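Long-range contacts in lipopolysaccharide export system protein LptH (Pseudomonas aeruginosa, PDB 4UU4), which binds lipopolysaccharide and is required for its translocation from the inner to the outer membrane, possibly as part of a bridge across the periplasm: residues 33-38 / 53-58; 102-107 / 118-123; 131-136 / 147-152. All coordinates share one frame; numbering follows the deposited sequence.

Two antiparallel sheets make up this beta-jellyroll, and the three contacts join its parts differently. Interaction 1 lies at the surface and pairs neighbouring strands of one sheet through regular backbone hydrogen bonds. Interactions 2 and 3 each connect one sheet to the other near a corner of the chain, and side chains do most of the work. Interaction 2 is the most central, mixing leucine packing with a backbone bond and polar groups at the corner; interaction 3, further out, is held by a carboxylate-guanidinium pair. These two touch, with D122 N 3.0 Å from E136 O in a probable hydrogen bond. Interaction 1 stands apart, its centre about 26 Å from that of interaction 3, on the opposite side of the chain's centre.

Interaction 1: 33-38 / 53-58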
ATOM      1  N   ILE A  33      -7.941  12.888   2.297  1.00 50.86           N
ATOM      2  CA  ILE A  33      -7.250  11.835   3.030  1.00 47.18           C
ATOM      3  C   ILE A  33      -7.424  12.042   4.530  1.00 45.02           C
ATOM      4  O   ILE A  33      -6.978  13.051   5.070  1.00 49.50           O
ATOM      5  CB  ILE A  33      -5.737  11.852   2.728  1.00 40.06           C
ATOM      6  CG1 ILE A  33      -5.480  11.803   1.221  1.00 32.98           C
ATOM      7  CG2 ILE A  33      -5.027  10.708   3.443  1.00 42.88           C
ATOM      8  CD1 ILE A  33      -4.028  11.993   0.866  1.00 25.42           C
ATOM      9  N   ARG A  34      -8.076  11.103   5.209  1.00 49.72           N
ATOM     10  CA  ARG A  34      -8.173  11.190   6.666  1.00 48.75           C
ATOM     11  C   ARG A  34      -7.209  10.221   7.345  1.00 41.35           C
ATOM     12  O   ARG A  34      -7.047   9.090   6.902  1.00 40.54           O
ATOM     13  CB  ARG A  34      -9.617  11.013   7.169  1.00 46.68           C
ATOM     14  CG  ARG A  34     -10.532  10.193   6.275  1.00 56.88           C
ATOM     15  CD  ARG A  34     -12.004  10.593   6.440  1.00 61.82           C
ATOM     16  NE  ARG A  34     -12.218  12.020   6.197  1.00 56.30           N
ATOM     17  CZ  ARG A  34     -13.402  12.572   5.943  1.00 62.48           C
ATOM     18  NH1 ARG A  34     -14.496  11.825   5.888  1.00 65.74           N
ATOM     19  NH2 ARG A  34     -13.492  13.881   5.735  1.00 73.37           N
ATOM     20  N   VAL A  35      -6.540  10.682   8.398  1.00 30.51           N
ATOM     21  CA  VAL A  35      -5.613   9.826   9.130  1.00 26.89           C
ATOM     22  C   VAL A  35      -5.988   9.761  10.609  1.00 25.85           C
ATOM     23  O   VAL A  35      -6.335  10.768  11.224  1.00 26.27           O
ATOM     24  CB  VAL A  35      -4.142  10.286   8.984  1.00 21.01           C
ATOM     25  CG1 VAL A  35      -3.196   9.140   9.307  1.00 19.86           C
ATOM     26  CG2 VAL A  35      -3.872  10.805   7.586  1.00 21.23           C
ATOM     27  N   GLN A  36      -5.927   8.560  11.168  1.00 23.72           N
ATOM     28  CA  GLN A  36      -6.232   8.342  12.569  1.00 24.10           C
ATOM     29  C   GLN A  36      -5.046   7.626  13.198  1.00 24.96           C
ATOM     30  O   GLN A  36      -4.658   6.548  12.743  1.00 31.06           O
ATOM     31  CB  GLN A  36      -7.500   7.498  12.711  1.00 27.71           C
ATOM     32  CG  GLN A  36      -7.951   7.279  14.144  1.00 52.12           C
ATOM     33  CD  GLN A  36      -8.690   5.967  14.326  1.00 65.54           C
ATOM     34  OE1 GLN A  36      -8.592   5.064  13.493  1.00 53.34           O
ATOM     35  NE2 GLN A  36      -9.430   5.852  15.426  1.00 70.36           N
ATOM     36  N   ALA A  37      -4.460   8.233  14.229  1.00 25.58           N
ATOM     37  CA  ALA A  37      -3.337   7.613  14.923  1.00 25.43           C
ATOM     38  C   ALA A  37      -3.305   7.951  16.406  1.00 28.29           C
ATOM     39  O   ALA A  37      -4.197   8.621  16.925  1.00 31.66           O
ATOM     40  CB  ALA A  37      -2.020   7.999  14.263  1.00 22.06           C
ATOM     41  N   ASP A  38      -2.267   7.461  17.078  1.00 30.11           N
ATOM     42  CA  ASP A  38      -1.998   7.808  18.465  1.00 29.46           C
ATOM     43  C   ASP A  38      -1.211   9.107  18.533  1.00 30.71           C
ATOM     44  O   ASP A  38      -1.408   9.913  19.442  1.00 33.35           O
ATOM     45  CB  ASP A  38      -1.203   6.699  19.155  1.00 30.35           C
ATOM     46  CG  ASP A  38      -2.044   5.484  19.452  1.00 38.33           C
ATOM     47  OD1 ASP A  38      -3.282   5.616  19.483  1.00 30.83           O
ATOM     48  OD2 ASP A  38      -1.467   4.398  19.662  1.00 42.56           O
ATOM     49  N   GLY A  53       1.154   4.643  15.933  1.00 23.14           N
ATOM     50  CA  GLY A  53       0.180   4.036  16.828  1.00 24.17           C
ATOM     51  C   GLY A  53      -1.137   3.655  16.175  1.00 32.37           C
ATOM     52  O   GLY A  53      -2.064   4.465  16.127  1.00 33.10           O
ATOM     53  N   ASP A  54      -1.222   2.417  15.688  1.00 29.21           N
ATOM     54  CA  ASP A  54      -2.418   1.912  15.012  1.00 21.33           C
ATOM     55  C   ASP A  54      -2.892   2.862  13.922  1.00 26.16           C
ATOM     56  O   ASP A  54      -4.073   3.194  13.851  1.00 24.54           O
ATOM     57  CB  ASP A  54      -3.563   1.671  16.002  1.00 26.77           C
ATOM     58  CG  ASP A  54      -3.310   0.495  16.917  1.00 30.25           C
ATOM     59  OD1 ASP A  54      -3.257  -0.649  16.416  1.00 26.65           O
ATOM     60  OD2 ASP A  54      -3.184   0.717  18.144  1.00 38.58           O
ATOM     61  N   VAL A  55      -1.965   3.299  13.080  1.00 22.38           N
ATOM     62  CA  VAL A  55      -2.261   4.282  12.050  1.00 20.21           C
ATOM     63  C   VAL A  55      -3.206   3.741  10.981  1.00 25.70           C
ATOM     64  O   VAL A  55      -2.988   2.652  10.421  1.00 21.76           O
ATOM     65  CB  VAL A  55      -0.973   4.773  11.389  1.00 16.74           C
ATOM     66  CG1 VAL A  55      -1.236   6.032  10.580  1.00 18.05           C
ATOM     67  CG2 VAL A  55       0.081   5.017  12.448  1.00 32.09           C
ATOM     68  N   VAL A  56      -4.259   4.516  10.723  1.00 23.28           N
ATOM     69  CA  VAL A  56      -5.229   4.229   9.677  1.00 21.92           C
ATOM     70  C   VAL A  56      -5.400   5.450   8.778  1.00 28.07           C
ATOM     71  O   VAL A  56      -5.934   6.467   9.203  1.00 19.50           O
ATOM     72  CB  VAL A  56      -6.616   3.895  10.265  1.00 21.39           C
ATOM     73  CG1 VAL A  56      -7.547   3.380   9.171  1.00 22.70           C
ATOM     74  CG2 VAL A  56      -6.495   2.887  11.387  1.00 21.32           C
ATOM     75  N   VAL A  57      -4.947   5.349   7.534  1.00 29.23           N
ATOM     76  CA  VAL A  57      -5.192   6.400   6.552  1.00 22.75           C
ATOM     77  C   VAL A  57      -6.195   5.935   5.492  1.00 21.84           C
ATOM     78  O   VAL A  57      -6.010   4.900   4.860  1.00 26.83           O
ATOM     79  CB  VAL A  57      -3.873   6.919   5.902  1.00 29.65           C
ATOM     80  CG1 VAL A  57      -2.711   5.957   6.157  1.00 20.17           C
ATOM     81  CG2 VAL A  57      -4.065   7.204   4.410  1.00 16.61           C
ATOM     82  N   THR A  58      -7.272   6.692   5.318  1.00 21.89           N
ATOM     83  CA  THR A  58      -8.269   6.366   4.305  1.00 26.27           C
ATOM     84  C   THR A  58      -8.439   7.486   3.279  1.00 33.21           C
ATOM     85  O   THR A  58      -8.464   8.669   3.633  1.00 45.45           O
ATOM     86  CB  THR A  58      -9.648   6.040   4.928  1.00 28.57           C
ATOM     87  OG1 THR A  58     -10.136   7.177   5.648  1.00 36.72           O
ATOM     88  CG2 THR A  58      -9.555   4.843   5.868  1.00 23.86           C
TER
HETATM   89  O   HOH W   1      -4.288   2.685  20.216  1.00 46.73           O
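R34 and T58 form an antiparallel hydrogen-bonded pair, with R34 N donating to T58 O at 2.9 Å and T58 N returning a bond to R34 O. Q36 and V56 repeat the exchange, Q36 N to V56 O and V56 N to Q36 O, again with both bonds at 2.9 Å. Between the two lies the non-hydrogen-bonded pair V35 and V57. Strand 34-36, an outermost strand of its sheet within this chain, is joined in this way to strand 55-59.

The close apolar packing is on the face of V35 and V57. With CG1 anti to the backbone N (chi1 -159°), V35 sets that methyl 3.9 Å from V55 CG1 and also beside V57 CB. I33 lies alongside V57, CG2 to CG2 at 3.8 Å, and A37 CB approaches V55 CG2. V69 of strand 68-72 backs V55 and V57, while Y51 packs on V35 and A37.

The other face is more polar and more exposed to solvent. The R34 side chain crosses T58 obliquely, its CG methylene near OG1, and the Q36 amide lies beside V56, OE1 being 3.7 Å from CG2. The contact loosens toward the corner at G53, where D38 N makes a weak 3.1 Å bond to G53 O. Beyond it, D38 OD2 and D54 OD2 stand 4.3 Å apart, two like charges with a water that bonds to D38 OD1 and D54 OD2.

The chemistry is that of an amphipathic edge: backbone bonds fix the register, V35 and V57 face the interior with V55 beside them, and R34, Q36 and T58, with V56 among them, form the more polar outer face, consistent with a jellyroll whose apolar interior accommodates lipid.

Interaction 2: 102-107 / 118-123; sequences TKAYGL and VVLIDQ
L107 lies across D122 and Q123 where the chain turns corners in both segments. Its N-H bonds to D122 O at 3.2 Å, approaching from above the carbonyl plane, 46° out of it. The side chain crosses D122 obliquely, with CD2 3.5 Å from the carboxylate carbon CG, and its other methyl, CD1, comes to 3.6 Å from Q123 NE2. L107 thus packs its two methyls against the D122 carboxylate and the Q123 amide.

Deeper in, L120 spans the gap between the sheets. Its CD2 touches A104 CB at 3.6 Å and also lies next to the carbonyl oxygen of Y105. With CG placed beside its own backbone N (chi1 -48°), L120 directs the branch at strand 102-106. G106 continues the approach, its CA 3.6 Å from I121 O.

Second-shell groups hold the polar ends. D122 OD2 bonds to T158 OG1 and D122 OD1 to S159 N, while Q123 OE1 bonds to S159 OG, so the loop around 158-159 fixes the groups that L107 rests on; T158 also touches L107 itself. Y105, its ring leading away from strand 117-121, makes a cation-pi contact with K125 of the adjacent strand 124-128. L120 is further enclosed by I109, V126 and I138.

Segments 102-106 and 118-121 belong to opposite sheets of the jellyroll, their directions 45° apart and their axes approaching to 6.2 Å. Strand 102-106 runs between 89-93 and 124-128; strand 117-121 runs between 109-112 and 137-141. The contact therefore joins an inner strand of each sheet, by L120 against A104 in the apolar layer and by L107 against D122 and Q123 at the corner.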
ATOM      1  N   THR A 102     -10.056  -5.705  -3.141  1.00 37.05           N
ATOM      2  CA  THR A 102      -8.708  -6.256  -3.194  1.00 40.44           C
ATOM      3  C   THR A 102      -7.916  -5.947  -1.926  1.00 35.98           C
ATOM      4  O   THR A 102      -7.815  -4.783  -1.494  1.00 37.80           O
ATOM      5  CB  THR A 102      -7.928  -5.778  -4.452  1.00 41.47           C
ATOM      6  OG1 THR A 102      -7.934  -4.347  -4.520  1.00 47.82           O
ATOM      7  CG2 THR A 102      -8.568  -6.333  -5.714  1.00 44.31           C
ATOM      8  N   LYS A 103      -7.374  -7.008  -1.329  1.00 38.34           N
ATOM      9  CA  LYS A 103      -6.548  -6.890  -0.138  1.00 27.73           C
ATOM     10  C   LYS A 103      -5.083  -6.964  -0.534  1.00 27.61           C
ATOM     11  O   LYS A 103      -4.727  -7.592  -1.529  1.00 31.38           O
ATOM     12  CB  LYS A 103      -6.875  -7.999   0.864  1.00 29.00           C
ATOM     13  CG  LYS A 103      -8.321  -8.010   1.330  1.00 38.94           C
ATOM     14  CD  LYS A 103      -8.573  -9.136   2.316  1.00 44.17           C
ATOM     15  CE  LYS A 103     -10.014  -9.144   2.795  1.00 52.10           C
ATOM     16  NZ  LYS A 103     -10.321 -10.334   3.636  1.00 58.16           N
ATOM     17  N   ALA A 104      -4.238  -6.304   0.246  1.00 35.78           N
ATOM     18  CA  ALA A 104      -2.808  -6.294  -0.007  1.00 37.32           C
ATOM     19  C   ALA A 104      -2.047  -6.252   1.309  1.00 29.46           C
ATOM     20  O   ALA A 104      -2.421  -5.546   2.240  1.00 28.61           O
ATOM     21  CB  ALA A 104      -2.430  -5.119  -0.893  1.00 30.15           C
ATOM     22  N   TYR A 105      -0.979  -7.030   1.381  1.00 25.67           N
ATOM     23  CA  TYR A 105      -0.210  -7.138   2.602  1.00 23.93           C
ATOM     24  C   TYR A 105       1.259  -7.001   2.287  1.00 26.73           C
ATOM     25  O   TYR A 105       1.715  -7.434   1.232  1.00 26.58           O
ATOM     26  CB  TYR A 105      -0.452  -8.490   3.262  1.00 23.77           C
ATOM     27  CG  TYR A 105      -1.895  -8.769   3.628  1.00 30.09           C
ATOM     28  CD1 TYR A 105      -2.761  -9.387   2.726  1.00 36.08           C
ATOM     29  CD2 TYR A 105      -2.384  -8.443   4.886  1.00 34.37           C
ATOM     30  CE1 TYR A 105      -4.076  -9.657   3.070  1.00 46.85           C
ATOM     31  CE2 TYR A 105      -3.694  -8.710   5.237  1.00 41.78           C
ATOM     32  CZ  TYR A 105      -4.537  -9.315   4.328  1.00 51.74           C
ATOM     33  OH  TYR A 105      -5.842  -9.576   4.685  1.00 57.56           O
ATOM     34  N   GLY A 106       2.005  -6.404   3.207  1.00 39.54           N
ATOM     35  CA  GLY A 106       3.444  -6.332   3.031  1.00 33.62           C
ATOM     36  C   GLY A 106       4.122  -5.739   4.241  1.00 28.79           C
ATOM     37  O   GLY A 106       3.544  -4.899   4.909  1.00 36.06           O
ATOM     38  N   LEU A 107       5.341  -6.183   4.527  1.00 24.28           N
ATOM     39  CA  LEU A 107       6.120  -5.584   5.600  1.00 25.59           C
ATOM     40  C   LEU A 107       6.300  -4.086   5.366  1.00 25.92           C
ATOM     41  O   LEU A 107       6.127  -3.293   6.286  1.00 30.30           O
ATOM     42  CB  LEU A 107       7.462  -6.293   5.771  1.00 25.88           C
ATOM     43  CG  LEU A 107       7.543  -7.201   7.002  1.00 24.85           C
ATOM     44  CD1 LEU A 107       6.289  -8.048   7.128  1.00 18.99           C
ATOM     45  CD2 LEU A 107       8.786  -8.086   6.964  1.00 32.20           C
ATOM     46  N   VAL A 118       1.117   1.072  -5.973  1.00 27.05           N
ATOM     47  CA  VAL A 118       1.291   0.561  -4.621  1.00 27.33           C
ATOM     48  C   VAL A 118       2.310  -0.571  -4.608  1.00 26.17           C
ATOM     49  O   VAL A 118       2.035  -1.662  -5.101  1.00 36.29           O
ATOM     50  CB  VAL A 118      -0.034   0.036  -4.040  1.00 26.28           C
ATOM     51  CG1 VAL A 118       0.130  -0.281  -2.571  1.00 22.90           C
ATOM     52  CG2 VAL A 118      -1.142   1.055  -4.241  1.00 26.04           C
ATOM     53  N   VAL A 119       3.486  -0.318  -4.040  1.00 25.52           N
ATOM     54  CA  VAL A 119       4.516  -1.352  -3.983  1.00 26.91           C
ATOM     55  C   VAL A 119       4.645  -1.996  -2.601  1.00 28.06           C
ATOM     56  O   VAL A 119       4.882  -1.328  -1.596  1.00 26.86           O
ATOM     57  CB  VAL A 119       5.884  -0.854  -4.508  1.00 28.45           C
ATOM     58  CG1 VAL A 119       6.207   0.511  -3.941  1.00 35.68           C
ATOM     59  CG2 VAL A 119       6.981  -1.854  -4.182  1.00 24.45           C
ATOM     60  N   LEU A 120       4.462  -3.311  -2.581  1.00 32.62           N
ATOM     61  CA  LEU A 120       4.548  -4.119  -1.377  1.00 24.83           C
ATOM     62  C   LEU A 120       5.888  -4.842  -1.363  1.00 26.12           C
ATOM     63  O   LEU A 120       6.229  -5.537  -2.314  1.00 27.95           O
ATOM     64  CB  LEU A 120       3.411  -5.143  -1.359  1.00 25.03           C
ATOM     65  CG  LEU A 120       2.020  -4.586  -1.678  1.00 34.23           C
ATOM     66  CD1 LEU A 120       1.393  -5.312  -2.856  1.00 37.22           C
ATOM     67  CD2 LEU A 120       1.113  -4.671  -0.468  1.00 43.03           C
ATOM     68  N   ILE A 121       6.648  -4.666  -0.289  1.00 27.21           N
ATOM     69  CA  ILE A 121       7.948  -5.307  -0.160  1.00 28.24           C
ATOM     70  C   ILE A 121       7.775  -6.296   0.988  1.00 33.40           C
ATOM     71  O   ILE A 121       6.849  -6.165   1.798  1.00 28.94           O
ATOM     72  CB  ILE A 121       9.096  -4.275  -0.175  1.00 25.32           C
ATOM     73  CG1 ILE A 121       9.081  -3.477  -1.481  1.00 30.83           C
ATOM     74  CG2 ILE A 121      10.445  -4.950   0.009  1.00 28.21           C
ATOM     75  CD1 ILE A 121      10.381  -2.758  -1.767  1.00 32.17           C
ATOM     76  N   ASP A 122       8.670  -7.283   1.030  1.00 34.85           N
ATOM     77  CA  ASP A 122       8.885  -8.226   2.158  1.00 29.76           C
ATOM     78  C   ASP A 122       7.772  -9.047   2.795  1.00 25.85           C
ATOM     79  O   ASP A 122       7.267  -8.710   3.860  1.00 31.90           O
ATOM     80  CB  ASP A 122       9.549  -7.535   3.333  1.00 21.33           C
ATOM     81  CG  ASP A 122      10.577  -8.423   4.001  1.00 29.48           C
ATOM     82  OD1 ASP A 122      10.596  -9.632   3.705  1.00 39.82           O
ATOM     83  OD2 ASP A 122      11.369  -7.907   4.823  1.00 27.09           O
ATOM     84  N   GLN A 123       7.435 -10.153   2.151  1.00 23.66           N
ATOM     85  CA  GLN A 123       6.211 -10.924   2.349  1.00 28.97           C
ATOM     86  C   GLN A 123       4.971 -10.382   1.599  1.00 31.89           C
ATOM     87  O   GLN A 123       3.846 -10.495   2.078  1.00 18.69           O
ATOM     88  CB  GLN A 123       5.934 -11.178   3.817  1.00 24.96           C
ATOM     89  CG  GLN A 123       7.093 -11.894   4.470  1.00 22.50           C
ATOM     90  CD  GLN A 123       7.123 -11.723   5.967  1.00 24.00           C
ATOM     91  OE1 GLN A 123       8.187 -11.755   6.582  1.00 31.60           O
ATOM     92  NE2 GLN A 123       5.953 -11.546   6.568  1.00 24.81           N
TER

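Interaction 3: 131-136 / 147-152; sequences NTFEGE and VNAGRA
E136 OE1 is gripped by two donors from the other segment. A152 N reaches its anti lone pair at 2.9 Å, nearly straight at 163°, while R151 NE comes from above the carboxylate plane at 3.2 Å. A water bonded to A152 O adds a weak bond to the same oxygen. This is a corner of the beta-jellyroll fold: strand 131-135 of one sheet turns at E136, beside the end of strand 147-150, an outermost strand of the other sheet within this chain.

The second oxygen completes the salt bridge. R151 NH2 bonds to the syn lone pair of E136 OE2 at 2.9 Å, so the guanidinium holds the carboxylate side-on, with NE and NH2 each taking one oxygen. The match is twisted, the two planes standing 58° apart. A chain extended beyond CG (chi2 -175°) carries the E136 carboxylate out to this meeting, and the R151 chain bends at chi3 to bring its nitrogens round. E136 OE2 also accepts from R161 N, which ties the loop at R161, after strand 147-150, to the same carboxylate. E136 is buried, and this set of donors satisfies its oxygens and would be expected to favour the charged form; P162 packs against R151, and V157 against both E136 and A152.

Closer to the strands the link is looser. A water accepts from E136 N at 2.8 Å and donates to G150 O, bridging the backbones where the sheets begin to part. Further along, the CB of F133 is directed at strand 147-150, and its ring, flanked by V126 and M166 of its own sheet, reaches A149. There the ring meets A149 obliquely, F133 CE1 lying 4.1 Å from the A149 CB methyl.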
ATOM      1  N   ASN A 131      -8.319 -15.311  -5.619  1.00 56.89           N
ATOM      2  CA  ASN A 131      -6.976 -15.488  -6.161  1.00 44.05           C
ATOM      3  C   ASN A 131      -5.897 -14.900  -5.247  1.00 43.50           C
ATOM      4  O   ASN A 131      -5.836 -13.688  -5.043  1.00 43.92           O
ATOM      5  CB  ASN A 131      -6.878 -14.892  -7.573  1.00 47.64           C
ATOM      6  CG  ASN A 131      -7.806 -15.583  -8.568  1.00 54.84           C
ATOM      7  OD1 ASN A 131      -8.580 -16.464  -8.200  1.00 56.53           O
ATOM      8  ND2 ASN A 131      -7.733 -15.178  -9.833  1.00 55.95           N
ATOM      9  N   THR A 132      -5.047 -15.762  -4.696  1.00 45.25           N
ATOM     10  CA  THR A 132      -3.993 -15.306  -3.788  1.00 34.00           C
ATOM     11  C   THR A 132      -2.621 -15.230  -4.468  1.00 36.25           C
ATOM     12  O   THR A 132      -2.209 -16.132  -5.191  1.00 36.48           O
ATOM     13  CB  THR A 132      -3.949 -16.138  -2.475  1.00 40.58           C
ATOM     14  OG1 THR A 132      -4.926 -15.637  -1.555  1.00 46.96           O
ATOM     15  CG2 THR A 132      -2.576 -16.084  -1.818  1.00 37.32           C
ATOM     16  N   PHE A 133      -1.939 -14.118  -4.222  1.00 44.63           N
ATOM     17  CA  PHE A 133      -0.672 -13.784  -4.848  1.00 45.11           C
ATOM     18  C   PHE A 133       0.366 -13.605  -3.752  1.00 37.61           C
ATOM     19  O   PHE A 133       0.109 -12.909  -2.779  1.00 36.44           O
ATOM     20  CB  PHE A 133      -0.823 -12.440  -5.549  1.00 63.15           C
ATOM     21  CG  PHE A 133      -0.754 -12.512  -7.038  1.00 66.54           C
ATOM     22  CD1 PHE A 133       0.449 -12.746  -7.677  1.00 73.51           C
ATOM     23  CD2 PHE A 133      -1.886 -12.303  -7.806  1.00 80.96           C
ATOM     24  CE1 PHE A 133       0.519 -12.798  -9.056  1.00 91.60           C
ATOM     25  CE2 PHE A 133      -1.823 -12.351  -9.183  1.00 93.20           C
ATOM     26  CZ  PHE A 133      -0.621 -12.599  -9.810  1.00 98.49           C
ATOM     27  N   GLU A 134       1.538 -14.214  -3.904  1.00 29.84           N
ATOM     28  CA  GLU A 134       2.612 -14.043  -2.925  1.00 24.82           C
ATOM     29  C   GLU A 134       3.964 -13.881  -3.599  1.00 28.62           C
ATOM     30  O   GLU A 134       4.244 -14.536  -4.601  1.00 28.84           O
ATOM     31  CB  GLU A 134       2.651 -15.209  -1.937  1.00 30.91           C
ATOM     32  CG  GLU A 134       1.792 -15.004  -0.701  1.00 37.19           C
ATOM     33  CD  GLU A 134       1.576 -16.284   0.080  1.00 55.06           C
ATOM     34  OE1 GLU A 134       1.194 -17.298  -0.540  1.00 63.94           O
ATOM     35  OE2 GLU A 134       1.777 -16.277   1.311  1.00 63.83           O
ATOM     36  N   GLY A 135       4.797 -13.004  -3.046  1.00 21.54           N
ATOM     37  CA  GLY A 135       6.088 -12.698  -3.634  1.00 22.70           C
ATOM     38  C   GLY A 135       6.969 -11.846  -2.743  1.00 28.68           C
ATOM     39  O   GLY A 135       6.529 -11.341  -1.709  1.00 32.24           O
ATOM     40  N   GLU A 136       8.227 -11.700  -3.145  1.00 23.88           N
ATOM     41  CA  GLU A 136       9.171 -10.849  -2.438  1.00 27.35           C
ATOM     42  C   GLU A 136       8.770  -9.391  -2.619  1.00 30.93           C
ATOM     43  O   GLU A 136       8.944  -8.568  -1.716  1.00 32.53           O
ATOM     44  CB  GLU A 136      10.590 -11.063  -2.972  1.00 26.44           C
ATOM     45  CG  GLU A 136      11.571 -11.615  -1.952  1.00 33.62           C
ATOM     46  CD  GLU A 136      12.985 -11.696  -2.498  1.00 37.17           C
ATOM     47  OE1 GLU A 136      13.334 -10.852  -3.350  1.00 35.45           O
ATOM     48  OE2 GLU A 136      13.742 -12.604  -2.081  1.00 40.69           O
ATOM     49  N   VAL A 147      -1.092  -6.119 -11.824  1.00 42.38           N
ATOM     50  CA  VAL A 147      -0.314  -6.599 -10.692  1.00 39.68           C
ATOM     51  C   VAL A 147       0.967  -7.298 -11.150  1.00 41.59           C
ATOM     52  O   VAL A 147       0.925  -8.330 -11.819  1.00 44.07           O
ATOM     53  CB  VAL A 147      -1.145  -7.536  -9.800  1.00 37.49           C
ATOM     54  CG1 VAL A 147      -0.477  -7.706  -8.450  1.00 40.83           C
ATOM     55  CG2 VAL A 147      -2.558  -6.984  -9.632  1.00 36.34           C
ATOM     56  N   ASN A 148       2.102  -6.699 -10.805  1.00 41.98           N
ATOM     57  CA  ASN A 148       3.412  -7.296 -11.021  1.00 39.80           C
ATOM     58  C   ASN A 148       3.884  -8.001  -9.760  1.00 33.73           C
ATOM     59  O   ASN A 148       3.682  -7.507  -8.651  1.00 33.18           O
ATOM     60  CB  ASN A 148       4.443  -6.230 -11.396  1.00 49.51           C
ATOM     61  CG  ASN A 148       4.177  -5.603 -12.746  1.00 67.17           C
ATOM     62  OD1 ASN A 148       4.423  -6.214 -13.784  1.00 74.11           O
ATOM     63  ND2 ASN A 148       3.694  -4.364 -12.740  1.00 77.39           N
ATOM     64  N   ALA A 149       4.517  -9.155  -9.933  1.00 30.66           N
ATOM     65  CA  ALA A 149       5.089  -9.888  -8.815  1.00 27.28           C
ATOM     66  C   ALA A 149       6.486 -10.370  -9.178  1.00 32.05           C
ATOM     67  O   ALA A 149       6.712 -10.863 -10.281  1.00 31.31           O
ATOM     68  CB  ALA A 149       4.204 -11.057  -8.435  1.00 33.04           C
ATOM     69  N   GLY A 150       7.424 -10.222  -8.251  1.00 31.02           N
ATOM     70  CA  GLY A 150       8.797 -10.598  -8.518  1.00 30.14           C
ATOM     71  C   GLY A 150       9.675 -10.434  -7.303  1.00 30.22           C
ATOM     72  O   GLY A 150       9.189 -10.415  -6.180  1.00 27.41           O
ATOM     73  N   ARG A 151      10.977 -10.315  -7.530  1.00 32.80           N
ATOM     74  CA  ARG A 151      11.923 -10.173  -6.437  1.00 35.78           C
ATOM     75  C   ARG A 151      12.163  -8.709  -6.116  1.00 38.98           C
ATOM     76  O   ARG A 151      11.973  -7.832  -6.959  1.00 39.44           O
ATOM     77  CB  ARG A 151      13.249 -10.850  -6.780  1.00 37.75           C
ATOM     78  CG  ARG A 151      13.130 -12.328  -7.070  1.00 35.19           C
ATOM     79  CD  ARG A 151      14.432 -13.030  -6.775  1.00 37.47           C
ATOM     80  NE  ARG A 151      14.784 -12.913  -5.366  1.00 36.35           N
ATOM     81  CZ  ARG A 151      15.886 -13.418  -4.825  1.00 38.58           C
ATOM     82  NH1 ARG A 151      16.752 -14.081  -5.576  1.00 41.29           N
ATOM     83  NH2 ARG A 151      16.121 -13.260  -3.530  1.00 38.02           N
ATOM     84  N   ALA A 152      12.587  -8.453  -4.886  1.00 38.90           N
ATOM     85  CA  ALA A 152      12.897  -7.100  -4.457  1.00 32.50           C
ATOM     86  C   ALA A 152      14.331  -6.749  -4.837  1.00 36.21           C
ATOM     87  O   ALA A 152      15.259  -7.007  -4.079  1.00 43.11           O
ATOM     88  CB  ALA A 152      12.690  -6.970  -2.961  1.00 30.74           C
TER
HETATM   89  O   HOH W   2       9.329 -13.330  -5.122  1.00 27.37           O
HETATM   90  O   HOH W   3      16.401  -9.885  -4.136  1.00 60.84           O